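Local coordinates for insecticidal crystal protein Cry7Cal (Bacillus thuringiensis, PDB 5ZI1), which is an insecticidal three-domain delta endotoxin, active against a locust, that probably binds gut receptors and forms pores in the cell membrane, at residues 139-144 with 188-193. Numbering follows the deposited sequence.
Sequences PLLTVY and DHCVKW
Tyr144 lays one face of its ring over the imidazole of His189, with CE1 of Tyr144 3.3 Å from CD2 of His189. The ring centroids are 4.0 Å apart and the planes tilt by 36°, so the rings overlap obliquely; no hydrogen bond links the two segments. Both side chains have CG anti to their own backbone N (chi1 -179° for Tyr144, -176° for His189), which carries each ring across the gap toward the other helix. Tyr144 covers one face of the imidazole, and Trp193, one helical turn further on, covers the other near its rim, CD1 of Trp193 lying 3.6 Å above the His189 plane. A flat imidazole suits a place with an aromatic on each face. Cys190 approaches the tyrosine differently, SG lying 4.0 Å from CD1 of Tyr144 in a sulfur-aromatic contact at the ring edge, which a small, polarisable thiol suits in this buried place; it also touches Val226 of helix 208-227. Helices 141-165 and 169-202 are successive members of the helical bundle that forms the N-terminal domain, the part linked to pore formation in three-domain Cry toxins, and this contact joins the start of the first to the later half of the second. Leu141 uses both of its methyls: CD1 lies 4.0 Å from both CD2 of His189 and CA of Cys190, whereas CD2 reaches the backbone carbonyl carbon and CB of Trp193 (4.0 Å to CB).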
ATOM      1  N   PRO A 139      10.312 -11.727  13.159  1.00 59.07           N
ATOM      2  CA  PRO A 139       9.428 -12.783  12.632  1.00 55.92           C
ATOM      3  C   PRO A 139       7.994 -12.674  13.132  1.00 50.11           C
ATOM      4  O   PRO A 139       7.095 -13.247  12.509  1.00 50.61           O
ATOM      5  CB  PRO A 139      10.107 -14.081  13.099  1.00 52.92           C
ATOM      6  CG  PRO A 139      10.958 -13.670  14.241  1.00 54.07           C
ATOM      7  CD  PRO A 139      11.440 -12.291  13.921  1.00 53.60           C
ATOM      8  N   LEU A 140       7.756 -11.939  14.213  1.00 48.99           N
ATOM      9  CA  LEU A 140       6.431 -11.724  14.783  1.00 49.17           C
ATOM     10  C   LEU A 140       5.733 -10.483  14.244  1.00 48.07           C
ATOM     11  O   LEU A 140       4.649 -10.147  14.730  1.00 49.28           O
ATOM     12  CB  LEU A 140       6.521 -11.578  16.311  1.00 52.73           C
ATOM     13  CG  LEU A 140       6.816 -12.813  17.142  1.00 52.93           C
ATOM     14  CD1 LEU A 140       6.971 -12.444  18.631  1.00 48.12           C
ATOM     15  CD2 LEU A 140       5.717 -13.829  16.932  1.00 46.19           C
ATOM     16  N   LEU A 141       6.323  -9.789  13.270  1.00 50.37           N
ATOM     17  CA  LEU A 141       5.850  -8.449  12.933  1.00 46.25           C
ATOM     18  C   LEU A 141       4.409  -8.456  12.424  1.00 48.96           C
ATOM     19  O   LEU A 141       3.599  -7.617  12.841  1.00 45.26           O
ATOM     20  CB  LEU A 141       6.784  -7.807  11.911  1.00 41.56           C
ATOM     21  CG  LEU A 141       6.474  -6.348  11.588  1.00 47.21           C
ATOM     22  CD1 LEU A 141       6.339  -5.505  12.896  1.00 48.49           C
ATOM     23  CD2 LEU A 141       7.564  -5.796  10.684  1.00 42.81           C
ATOM     24  N   THR A 142       4.054  -9.402  11.545  1.00 41.85           N
ATOM     25  CA  THR A 142       2.698  -9.394  10.996  1.00 43.72           C
ATOM     26  C   THR A 142       1.669  -9.709  12.073  1.00 41.98           C
ATOM     27  O   THR A 142       0.595  -9.093  12.117  1.00 43.13           O
ATOM     28  CB  THR A 142       2.574 -10.382   9.824  1.00 43.54           C
ATOM     29  OG1 THR A 142       3.363  -9.927   8.728  1.00 45.25           O
ATOM     30  CG2 THR A 142       1.156 -10.458   9.357  1.00 37.29           C
ATOM     31  N   VAL A 143       1.984 -10.649  12.961  1.00 43.39           N
ATOM     32  CA  VAL A 143       1.121 -10.879  14.121  1.00 48.11           C
ATOM     33  C   VAL A 143       0.929  -9.586  14.899  1.00 44.70           C
ATOM     34  O   VAL A 143      -0.187  -9.244  15.308  1.00 42.59           O
ATOM     35  CB  VAL A 143       1.701 -11.993  15.016  1.00 47.53           C
ATOM     36  CG1 VAL A 143       0.892 -12.130  16.308  1.00 44.32           C
ATOM     37  CG2 VAL A 143       1.742 -13.326  14.251  1.00 45.34           C
ATOM     38  N   TYR A 144       2.015  -8.843  15.105  1.00 48.44           N
ATOM     39  CA  TYR A 144       1.936  -7.606  15.874  1.00 47.19           C
ATOM     40  C   TYR A 144       1.056  -6.587  15.162  1.00 47.51           C
ATOM     41  O   TYR A 144       0.100  -6.059  15.745  1.00 52.29           O
ATOM     42  CB  TYR A 144       3.343  -7.060  16.086  1.00 44.37           C
ATOM     43  CG  TYR A 144       3.407  -5.788  16.881  1.00 51.14           C
ATOM     44  CD1 TYR A 144       3.277  -4.557  16.264  1.00 48.94           C
ATOM     45  CD2 TYR A 144       3.635  -5.814  18.255  1.00 48.00           C
ATOM     46  CE1 TYR A 144       3.345  -3.380  16.985  1.00 46.19           C
ATOM     47  CE2 TYR A 144       3.706  -4.650  18.983  1.00 48.76           C
ATOM     48  CZ  TYR A 144       3.563  -3.433  18.342  1.00 51.39           C
ATOM     49  OH  TYR A 144       3.648  -2.267  19.060  1.00 47.20           O
ATOM     50  N   ASP A 188       5.167   3.224  15.057  1.00 48.72           N
ATOM     51  CA  ASP A 188       6.623   3.291  15.195  1.00 43.37           C
ATOM     52  C   ASP A 188       7.237   1.905  15.217  1.00 45.90           C
ATOM     53  O   ASP A 188       8.289   1.669  14.615  1.00 43.80           O
ATOM     54  CB  ASP A 188       7.018   4.024  16.472  1.00 53.28           C
ATOM     55  CG  ASP A 188       6.802   5.525  16.395  1.00 57.57           C
ATOM     56  OD1 ASP A 188       6.453   6.034  15.305  1.00 58.50           O
ATOM     57  OD2 ASP A 188       6.998   6.191  17.443  1.00 61.22           O
ATOM     58  N   HIS A 189       6.624   0.985  15.951  1.00 44.69           N
ATOM     59  CA  HIS A 189       7.145  -0.371  15.994  1.00 47.84           C
ATOM     60  C   HIS A 189       7.133  -1.014  14.603  1.00 46.87           C
ATOM     61  O   HIS A 189       8.132  -1.599  14.173  1.00 48.24           O
ATOM     62  CB  HIS A 189       6.340  -1.204  16.993  1.00 47.47           C
ATOM     63  CG  HIS A 189       6.873  -2.586  17.164  1.00 53.14           C
ATOM     64  ND1 HIS A 189       7.866  -2.891  18.072  1.00 47.52           N
ATOM     65  CD2 HIS A 189       6.587  -3.739  16.511  1.00 49.07           C
ATOM     66  CE1 HIS A 189       8.152  -4.178  17.986  1.00 52.90           C
ATOM     67  NE2 HIS A 189       7.389  -4.716  17.049  1.00 50.91           N
ATOM     68  N   CYS A 190       6.018  -0.891  13.869  1.00 43.72           N
ATOM     69  CA  CYS A 190       5.932  -1.543  12.554  1.00 48.15           C
ATOM     70  C   CYS A 190       6.946  -0.965  11.577  1.00 46.33           C
ATOM     71  O   CYS A 190       7.564  -1.706  10.806  1.00 48.79           O
ATOM     72  CB  CYS A 190       4.524  -1.427  11.968  1.00 37.80           C
ATOM     73  SG  CYS A 190       3.259  -2.304  12.912  1.00 44.24           S
ATOM     74  N   VAL A 191       7.141   0.351  11.595  1.00 43.78           N
ATOM     75  CA  VAL A 191       8.071   0.949  10.644  1.00 45.19           C
ATOM     76  C   VAL A 191       9.498   0.533  10.964  1.00 46.39           C
ATOM     77  O   VAL A 191      10.228   0.064  10.087  1.00 49.54           O
ATOM     78  CB  VAL A 191       7.895   2.476  10.615  1.00 47.31           C
ATOM     79  CG1 VAL A 191       9.005   3.136   9.825  1.00 46.05           C
ATOM     80  CG2 VAL A 191       6.559   2.796   9.980  1.00 44.57           C
ATOM     81  N   LYS A 192       9.902   0.661  12.235  1.00 45.84           N
ATOM     82  CA  LYS A 192      11.257   0.307  12.652  1.00 47.04           C
ATOM     83  C   LYS A 192      11.637  -1.110  12.227  1.00 46.86           C
ATOM     84  O   LYS A 192      12.694  -1.331  11.632  1.00 49.56           O
ATOM     85  CB  LYS A 192      11.374   0.467  14.170  1.00 48.08           C
ATOM     86  CG  LYS A 192      12.546  -0.243  14.833  1.00 47.97           C
ATOM     87  CD  LYS A 192      12.414  -0.112  16.365  1.00 60.67           C
ATOM     88  CE  LYS A 192      13.714  -0.432  17.104  1.00 61.42           C
ATOM     89  NZ  LYS A 192      14.813   0.480  16.676  1.00 72.10           N
ATOM     90  N   TRP A 193      10.782  -2.088  12.520  1.00 43.12           N
ATOM     91  CA  TRP A 193      11.127  -3.462  12.194  1.00 48.48           C
ATOM     92  C   TRP A 193      10.884  -3.813  10.731  1.00 49.61           C
ATOM     93  O   TRP A 193      11.535  -4.734  10.227  1.00 49.62           O
ATOM     94  CB  TRP A 193      10.388  -4.409  13.140  1.00 49.35           C
ATOM     95  CG  TRP A 193      11.050  -4.358  14.486  1.00 52.64           C
ATOM     96  CD1 TRP A 193      10.736  -3.528  15.523  1.00 51.55           C
ATOM     97  CD2 TRP A 193      12.193  -5.107  14.906  1.00 50.27           C
ATOM     98  NE1 TRP A 193      11.590  -3.734  16.568  1.00 49.14           N
ATOM     99  CE2 TRP A 193      12.494  -4.702  16.219  1.00 56.12           C
ATOM    100  CE3 TRP A 193      12.984  -6.096  14.303  1.00 54.33           C
ATOM    101  CZ2 TRP A 193      13.550  -5.248  16.946  1.00 51.23           C
ATOM    102  CZ3 TRP A 193      14.033  -6.637  15.028  1.00 52.03           C
ATOM    103  CH2 TRP A 193      14.305  -6.208  16.333  1.00 53.50           C
TER